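Local coordinates for Lin2891 protein (Listeria innocua, PDB 3DB0) that is a putative pyridoxamine 5'-phosphate oxidase, a member of a family of FMN-binding split-barrel proteins that probably uses a flavin cofactor, at residues B[33-38]-B[52-57]; B[43-48]-B[113-118]; B[65-70]-B[77-82]. All coordinates share one frame; numbering follows the deposited sequence. Where two conformers were deposited one is given.

How the contacts relate
The three contacts belong to one six-stranded antiparallel barrel. Contact 1 packs helix 53-60 against strand 29-40. Contact 2 pairs strand 43-49 with strand 113-126, and contact 3 pairs the hairpin strands 63-68 and 77-86. Along the chain, the segments of contacts 1 and 2 alternate. Contact 3 follows contact 1 and falls within the long span between the two strands of contact 2. The centres of contacts 1 and 2 are about 8 Å apart, and contact 3 lies about 14 to 15 Å from each. Phe-37, Leu-44, Val-66, Ile-80 and Ile-118 meet between them, with Phe-37 linking segment 33-38 to Val-66. Contacts 1 and 2 both touch a second subunit.

Contact 1: residues B[33-38]-B[52-57]; sequences RYMTFL and LPKTEE
Arg-33 and Glu-57 form an end-on, two-pronged salt bridge. Arg-33 NH1 donates to Glu-57 OE1 at 3.0 Å, and Arg-33 NH2 donates to Glu-57 OE2 at 2.9 Å. Both bonds are nearly straight. Each carboxylate oxygen is met on its syn side, and the two flat groups are turned 27° from each other. With two bonds side by side, the guanidinium cannot easily rotate. The Arg-33 chain is extended from CG to NE, which carries the charge from the strand to the helix.

Lys-54 backs this pair. Its CB lies over one face of the guanidinium, 3.6 Å from Arg-33 NH1. Farther along, the Lys-54 chain runs straight out to meet selenomethionine Met-35 tip to tip, with Lys-54 CD 3.7 Å from Met-35 CE. Pro-53 CB comes up obliquely at 3.8 Å from Arg-33 NH2.

Other residues position these groups. Ser-24 hydrogen-bonds Glu-57 OE1, giving that oxygen a second partner. The Lys-54 ammonium is bound by the backbone oxygen of Asp-103 of a second subunit, and more weakly by Pro-47 O. The axes of segments 53-57 and 33-36 run at 95° and stay 12.4 Å apart, so long side chains bridge the gap. This is helix-on-barrel packing in a split-barrel fold of the FMN-binding type, here beside a subunit interface.

Contact 2: residues B[43-48]-B[113-118]; sequences TLYTPS and FVVIKI
Tyr-45 and Lys-117 lie side by side and point the same way. The lysine chain is extended, with CG opposite the backbone N (chi1 177°), and its CG rests 3.7 Å from Tyr-45 CE1. Thr-43 crosses Lys-117 obliquely, with its methyl CG2 3.9 Å from Lys-117 CG. Val-115 turns CG1 toward the same tyrosine and reaches CD1 at 3.7 Å. Pro-47 and Phe-113 continue this face, with Pro-47 CB 3.6 Å from Phe-113 CE1.

The opposite face carries Leu-44, Thr-46, Ser-48, Val-114, Ile-116 and Ile-118. Thr-46 holds OG1 away from its backbone N (chi1 -171°). This turns the hydroxyl to Thr-36 O and leaves the methyl CG2 against Ile-116 CB, 3.7 Å away. Ile-116 sends its CD1 along the strand to Ser-48 CB, also at 3.7 Å. The Ser-48 hydroxyl is held by Thr-55.

Six backbone hydrogen bonds join Leu-44 with Ile-118, Thr-46 with Ile-116, and Ser-48 with Val-114. The first pair includes Ile-118 N to Leu-44 O at 2.7 Å.

Helix 90-100 covers the Tyr-45 face through Ile-92, Ile-96 and Ile-100, and Trp-104 of a second subunit meets Phe-113 edge-to-face. Strand 29-40 flanks 43-49 and strand 77-86 flanks 113-126 in the sheet; on the Leu-44 face their side chains Phe-37 and Ala-84 join the packing.

Contact 3: residues B[65-70]-B[77-82]; sequences CVLIGY and FLEING
Phe-77 has CG wedged between its backbone N and carbonyl carbon (chi1 62°), while Tyr-70 has CG swung opposite its backbone N (chi1 -177°). With these torsions the two side chains lie side by side and point the same way. The edge of Tyr-70 is directed at the face of Phe-77 in a T-shaped stack, with ring planes at 76° and Tyr-70 CD1 3.8 Å from Phe-77 CD1. Leu-67 CD2 sits at the rim of the Phe-77 ring, 4.3 Å from CE2, and also reaches Glu-79 CB at 3.9 Å.

Gly-69, with its positive phi, turns the chain after Ile-68 and brings its backbone close to Phe-77: Gly-69 C is 3.6 Å from Phe-77 CB.

On the other face Val-66, Ile-68, Leu-78 and Ile-80 pack together. Ile-68 CG2 lies 4.0 Å from Leu-78 CB. Four backbone hydrogen bonds join Val-66 with Ile-80 and Ile-68 with Leu-78, including Val-66 N to Ile-80 O at 2.7 Å.

The hairpin lies between strands 19-26 and 113-126. Arg-124 on the latter salt-bridges Glu-79. Helix 6-16 covers Ile-68 and Leu-78, and Tyr-34 of a third subunit stacks on Tyr-70.

Contact 1: residues B[33-38]-B[52-57]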
# COMPACT_ATOMS: atom_id res chain seq x y z
N ARG B 33 4.41 9.99 -12.80
CA ARG B 33 4.92 8.78 -12.20
C ARG B 33 4.19 8.44 -10.91
O ARG B 33 3.80 9.31 -10.17
CB ARG B 33 6.41 8.92 -11.86
CG ARG B 33 7.28 9.38 -13.00
CD ARG B 33 8.69 9.62 -12.52
NE ARG B 33 9.63 9.98 -13.59
CZ ARG B 33 9.94 11.23 -13.95
NH1 ARG B 33 9.33 12.23 -13.38
NH2 ARG B 33 10.81 11.46 -14.91
N TYR B 34 4.05 7.14 -10.67
CA TYR B 34 3.47 6.65 -9.44
C TYR B 34 4.57 6.58 -8.42
O TYR B 34 5.71 6.21 -8.71
CB TYR B 34 2.87 5.26 -9.57
CG TYR B 34 1.51 5.25 -10.17
CD1 TYR B 34 0.41 5.60 -9.44
CD2 TYR B 34 1.33 4.93 -11.51
CE1 TYR B 34 -0.83 5.59 -9.99
CE2 TYR B 34 0.05 4.95 -12.08
CZ TYR B 34 -0.99 5.27 -11.33
OH TYR B 34 -2.26 5.31 -11.87
N MSE B 35 4.27 7.00 -7.21
CA MSE B 35 5.25 6.87 -6.15
C MSE B 35 4.64 7.00 -4.75
O MSE B 35 3.45 7.29 -4.58
CB MSE B 35 6.40 7.85 -6.33
CG MSE B 35 5.93 9.32 -6.22
SE MSE B 35 7.22 10.64 -6.75
CE MSE B 35 7.17 10.18 -8.68
N THR B 36 5.49 6.74 -3.77
CA THR B 36 5.12 6.76 -2.35
C THR B 36 5.28 8.17 -1.83
O THR B 36 6.28 8.87 -2.12
CB THR B 36 5.97 5.76 -1.54
OG1 THR B 36 5.77 4.49 -2.12
CG2 THR B 36 5.58 5.69 -0.03
N PHE B 37 4.21 8.56 -1.13
CA PHE B 37 4.10 9.81 -0.43
C PHE B 37 3.87 9.61 1.06
O PHE B 37 2.92 8.94 1.45
CB PHE B 37 2.94 10.64 -0.97
CG PHE B 37 3.15 11.11 -2.39
CD1 PHE B 37 3.84 12.31 -2.66
CD2 PHE B 37 2.76 10.34 -3.45
CE1 PHE B 37 4.05 12.73 -3.96
CE2 PHE B 37 3.00 10.76 -4.76
CZ PHE B 37 3.64 11.95 -5.01
N LEU B 38 4.73 10.24 1.87
CA LEU B 38 4.50 10.38 3.31
C LEU B 38 3.95 11.81 3.49
O LEU B 38 4.08 12.67 2.60
CB LEU B 38 5.82 10.23 4.11
CG LEU B 38 6.49 8.87 3.82
CD1 LEU B 38 7.67 8.53 4.71
CD2 LEU B 38 5.48 7.80 4.03
N LEU B 52 18.31 10.95 -10.07
CA LEU B 52 17.11 10.54 -10.80
C LEU B 52 16.53 11.71 -11.56
O LEU B 52 16.66 12.82 -11.13
CB LEU B 52 16.08 9.99 -9.87
CG LEU B 52 16.50 8.63 -9.25
CD1 LEU B 52 15.34 7.95 -8.56
CD2 LEU B 52 17.05 7.76 -10.34
N PRO B 53 15.93 11.45 -12.72
CA PRO B 53 15.28 12.48 -13.51
C PRO B 53 14.24 13.30 -12.71
O PRO B 53 14.22 14.50 -12.86
CB PRO B 53 14.60 11.69 -14.64
CG PRO B 53 15.48 10.48 -14.82
CD PRO B 53 16.10 10.19 -13.48
N LYS B 54 13.43 12.68 -11.87
CA LYS B 54 12.40 13.46 -11.16
C LYS B 54 13.03 14.47 -10.21
O LYS B 54 12.51 15.55 -10.03
CB LYS B 54 11.39 12.59 -10.43
CG LYS B 54 11.93 11.78 -9.28
CD LYS B 54 10.83 10.97 -8.63
CE LYS B 54 11.39 10.13 -7.50
NZ LYS B 54 10.56 8.93 -7.18
N THR B 55 14.20 14.15 -9.67
CA THR B 55 14.91 15.07 -8.83
C THR B 55 15.41 16.28 -9.61
O THR B 55 15.31 17.41 -9.14
CB THR B 55 16.14 14.41 -8.18
OG1 THR B 55 15.69 13.31 -7.39
CG2 THR B 55 16.93 15.44 -7.35
N GLU B 56 15.99 16.04 -10.78
CA GLU B 56 16.46 17.14 -11.63
C GLU B 56 15.30 17.97 -12.18
O GLU B 56 15.42 19.19 -12.37
CB GLU B 56 17.37 16.64 -12.77
CG GLU B 56 17.98 17.77 -13.61
CD GLU B 56 18.90 18.69 -12.81
OE1 GLU B 56 19.37 18.28 -11.74
OE2 GLU B 56 19.15 19.82 -13.28
N GLU B 57 14.18 17.31 -12.45
CA GLU B 57 13.02 18.04 -12.93
C GLU B 57 12.59 19.10 -11.91
O GLU B 57 12.37 20.27 -12.25
CB GLU B 57 11.88 17.08 -13.26
CG GLU B 57 12.13 16.34 -14.54
CD GLU B 57 11.33 15.05 -14.64
OE1 GLU B 57 10.35 14.95 -13.91
OE2 GLU B 57 11.69 14.13 -15.40

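Contact 2: residues B[43-48]-B[113-118]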
# COMPACT_ATOMS: atom_id res chain seq x y z
N THR B 43 1.75 18.82 4.34
CA THR B 43 3.04 18.75 3.62
C THR B 43 3.35 17.30 3.17
O THR B 43 3.27 16.35 3.94
CB THR B 43 4.21 19.35 4.42
OG1 THR B 43 3.99 20.76 4.56
CG2 THR B 43 5.56 19.17 3.70
N LEU B 44 3.69 17.14 1.90
CA LEU B 44 4.02 15.84 1.35
C LEU B 44 5.53 15.68 1.15
O LEU B 44 6.29 16.66 0.97
CB LEU B 44 3.32 15.60 0.03
CG LEU B 44 1.79 15.57 -0.05
CD1 LEU B 44 1.39 15.14 -1.45
CD2 LEU B 44 1.13 14.67 0.91
N TYR B 45 5.97 14.43 1.27
CA TYR B 45 7.38 14.07 1.12
C TYR B 45 7.41 12.81 0.27
O TYR B 45 6.57 11.92 0.40
CB TYR B 45 8.08 13.80 2.47
CG TYR B 45 8.16 14.99 3.41
CD1 TYR B 45 9.14 15.98 3.24
CD2 TYR B 45 7.34 15.09 4.49
CE1 TYR B 45 9.23 17.07 4.10
CE2 TYR B 45 7.42 16.17 5.37
CZ TYR B 45 8.37 17.15 5.16
OH TYR B 45 8.42 18.22 5.99
N THR B 46 8.30 12.80 -0.70
CA THR B 46 8.46 11.60 -1.48
C THR B 46 9.99 11.36 -1.68
O THR B 46 10.76 12.31 -1.99
CB THR B 46 7.64 11.69 -2.81
OG1 THR B 46 7.66 10.43 -3.46
CG2 THR B 46 8.21 12.74 -3.74
N PRO B 47 10.42 10.09 -1.55
CA PRO B 47 11.82 9.70 -1.71
C PRO B 47 12.32 9.77 -3.11
O PRO B 47 11.57 9.62 -4.07
CB PRO B 47 11.88 8.25 -1.17
CG PRO B 47 10.48 7.79 -1.16
CD PRO B 47 9.55 8.94 -1.25
N SER B 48 13.61 10.05 -3.24
CA SER B 48 14.21 10.08 -4.58
C SER B 48 15.72 9.87 -4.48
O SER B 48 16.25 9.68 -3.39
CB SER B 48 13.84 11.38 -5.27
OG SER B 48 14.23 11.36 -6.62
N PHE B 113 20.47 9.18 -1.41
CA PHE B 113 19.10 9.37 -0.96
C PHE B 113 18.74 10.86 -0.76
O PHE B 113 19.48 11.65 -0.19
CB PHE B 113 18.80 8.58 0.31
CG PHE B 113 17.34 8.62 0.73
CD1 PHE B 113 16.41 7.88 0.06
CD2 PHE B 113 16.93 9.36 1.81
CE1 PHE B 113 15.08 7.89 0.45
CE2 PHE B 113 15.64 9.37 2.22
CZ PHE B 113 14.70 8.63 1.55
N VAL B 114 17.59 11.22 -1.28
CA VAL B 114 17.11 12.57 -1.15
C VAL B 114 15.62 12.50 -0.94
O VAL B 114 14.99 11.46 -1.16
CB VAL B 114 17.43 13.43 -2.38
CG1 VAL B 114 18.93 13.50 -2.59
CG2 VAL B 114 16.69 12.90 -3.62
N VAL B 115 15.08 13.61 -0.46
CA VAL B 115 13.67 13.72 -0.19
C VAL B 115 13.12 14.97 -0.89
O VAL B 115 13.71 16.05 -0.79
CB VAL B 115 13.39 13.76 1.34
CG1 VAL B 115 11.86 14.10 1.65
CG2 VAL B 115 13.86 12.42 2.03
N ILE B 116 12.07 14.74 -1.67
CA ILE B 116 11.29 15.78 -2.30
C ILE B 116 10.16 16.18 -1.37
O ILE B 116 9.27 15.39 -1.00
CB ILE B 116 10.76 15.38 -3.68
CG1 ILE B 116 11.95 15.01 -4.56
CG2 ILE B 116 9.93 16.57 -4.28
CD1 ILE B 116 11.63 14.26 -5.88
N LYS B 117 10.23 17.45 -0.98
CA LYS B 117 9.24 18.06 -0.11
C LYS B 117 8.27 18.77 -0.99
O LYS B 117 8.67 19.47 -1.93
CB LYS B 117 9.89 19.08 0.83
CG LYS B 117 8.90 19.84 1.74
CD LYS B 117 9.57 21.06 2.44
CE LYS B 117 8.69 21.56 3.52
NZ LYS B 117 9.25 22.74 4.26
N ILE B 118 6.98 18.57 -0.75
CA ILE B 118 5.97 19.28 -1.53
C ILE B 118 5.08 20.09 -0.64
O ILE B 118 4.32 19.55 0.20
CB ILE B 118 5.13 18.33 -2.42
CG1 ILE B 118 6.05 17.57 -3.38
CG2 ILE B 118 4.02 19.10 -3.14
CD1 ILE B 118 5.50 16.29 -3.87

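Contact 3: residues B[65-70]-B[77-82]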
# COMPACT_ATOMS: atom_id res chain seq x y z
N CYS B 65 2.09 18.70 -9.68
CA CYS B 65 0.73 18.39 -9.43
C CYS B 65 0.67 16.94 -8.89
O CYS B 65 1.19 16.03 -9.54
CB CYS B 65 -0.08 18.49 -10.73
SG CYS B 65 -1.87 18.09 -10.45
N VAL B 66 0.03 16.72 -7.73
CA VAL B 66 -0.16 15.34 -7.18
C VAL B 66 -1.63 14.92 -7.16
O VAL B 66 -2.50 15.70 -6.79
CB VAL B 66 0.41 15.22 -5.75
CG1 VAL B 66 0.26 13.76 -5.20
CG2 VAL B 66 1.87 15.63 -5.75
N LEU B 67 -1.88 13.72 -7.63
CA LEU B 67 -3.18 13.09 -7.56
C LEU B 67 -2.98 11.92 -6.60
O LEU B 67 -2.06 11.11 -6.76
CB LEU B 67 -3.68 12.55 -8.90
CG LEU B 67 -4.01 13.57 -10.00
CD1 LEU B 67 -4.56 12.83 -11.22
CD2 LEU B 67 -5.04 14.46 -9.46
N ILE B 68 -3.85 11.89 -5.61
CA ILE B 68 -3.79 10.88 -4.58
C ILE B 68 -5.14 10.58 -4.02
O ILE B 68 -5.96 11.46 -3.80
CB ILE B 68 -2.74 11.24 -3.44
CG1 ILE B 68 -2.64 10.12 -2.35
CG2 ILE B 68 -3.06 12.57 -2.75
CD1 ILE B 68 -1.29 10.09 -1.68
N GLY B 69 -5.42 9.28 -3.88
CA GLY B 69 -6.63 8.82 -3.22
C GLY B 69 -7.66 8.11 -4.08
O GLY B 69 -8.63 7.60 -3.57
N TYR B 70 -7.38 7.99 -5.37
CA TYR B 70 -8.30 7.36 -6.30
C TYR B 70 -8.19 5.81 -6.23
O TYR B 70 -7.27 5.21 -6.77
CB TYR B 70 -8.08 7.94 -7.71
CG TYR B 70 -9.02 7.40 -8.74
CD1 TYR B 70 -10.13 8.11 -9.14
CD2 TYR B 70 -8.83 6.11 -9.27
CE1 TYR B 70 -11.03 7.60 -10.04
CE2 TYR B 70 -9.73 5.58 -10.18
CZ TYR B 70 -10.83 6.34 -10.56
OH TYR B 70 -11.71 5.84 -11.48
N PHE B 77 -11.05 11.98 -4.06
CA PHE B 77 -9.60 12.02 -4.10
C PHE B 77 -9.12 13.45 -4.15
O PHE B 77 -9.93 14.37 -4.18
CB PHE B 77 -9.03 11.18 -5.24
CG PHE B 77 -9.43 11.64 -6.59
CD1 PHE B 77 -10.65 11.26 -7.12
CD2 PHE B 77 -8.60 12.49 -7.33
CE1 PHE B 77 -11.05 11.71 -8.36
CE2 PHE B 77 -9.00 12.95 -8.55
CZ PHE B 77 -10.22 12.55 -9.08
N LEU B 78 -7.81 13.61 -4.13
CA LEU B 78 -7.21 14.90 -4.08
C LEU B 78 -6.40 15.24 -5.30
O LEU B 78 -5.67 14.41 -5.85
CB LEU B 78 -6.25 15.00 -2.86
CG LEU B 78 -6.83 14.79 -1.46
CD1 LEU B 78 -5.65 14.71 -0.40
CD2 LEU B 78 -7.85 15.88 -1.19
N GLU B 79 -6.56 16.50 -5.70
CA GLU B 79 -5.69 17.12 -6.68
C GLU B 79 -4.94 18.22 -5.93
O GLU B 79 -5.52 19.16 -5.40
CB GLU B 79 -6.48 17.67 -7.87
CG GLU B 79 -5.58 18.49 -8.71
CD GLU B 79 -6.24 19.21 -9.87
OE1 GLU B 79 -7.41 18.96 -10.22
OE2 GLU B 79 -5.55 20.05 -10.46
N ILE B 80 -3.62 18.08 -5.84
CA ILE B 80 -2.75 18.99 -5.12
C ILE B 80 -1.73 19.68 -6.06
O ILE B 80 -0.92 19.02 -6.69
CB ILE B 80 -1.95 18.19 -4.07
CG1 ILE B 80 -2.88 17.50 -3.09
CG2 ILE B 80 -0.94 19.10 -3.34
CD1 ILE B 80 -2.22 16.56 -2.11
N ASN B 81 -1.76 21.00 -6.14
CA ASN B 81 -0.79 21.76 -6.95
C ASN B 81 0.07 22.42 -5.95
O ASN B 81 -0.43 23.05 -5.00
CB ASN B 81 -1.48 22.76 -7.86
CG ASN B 81 -2.40 22.06 -8.90
OD1 ASN B 81 -3.62 22.06 -8.75
ND2 ASN B 81 -1.81 21.42 -9.87
N GLY B 82 1.37 22.19 -6.09
CA GLY B 82 2.32 22.65 -5.11
C GLY B 82 3.70 22.94 -5.63
O GLY B 82 3.96 22.85 -6.80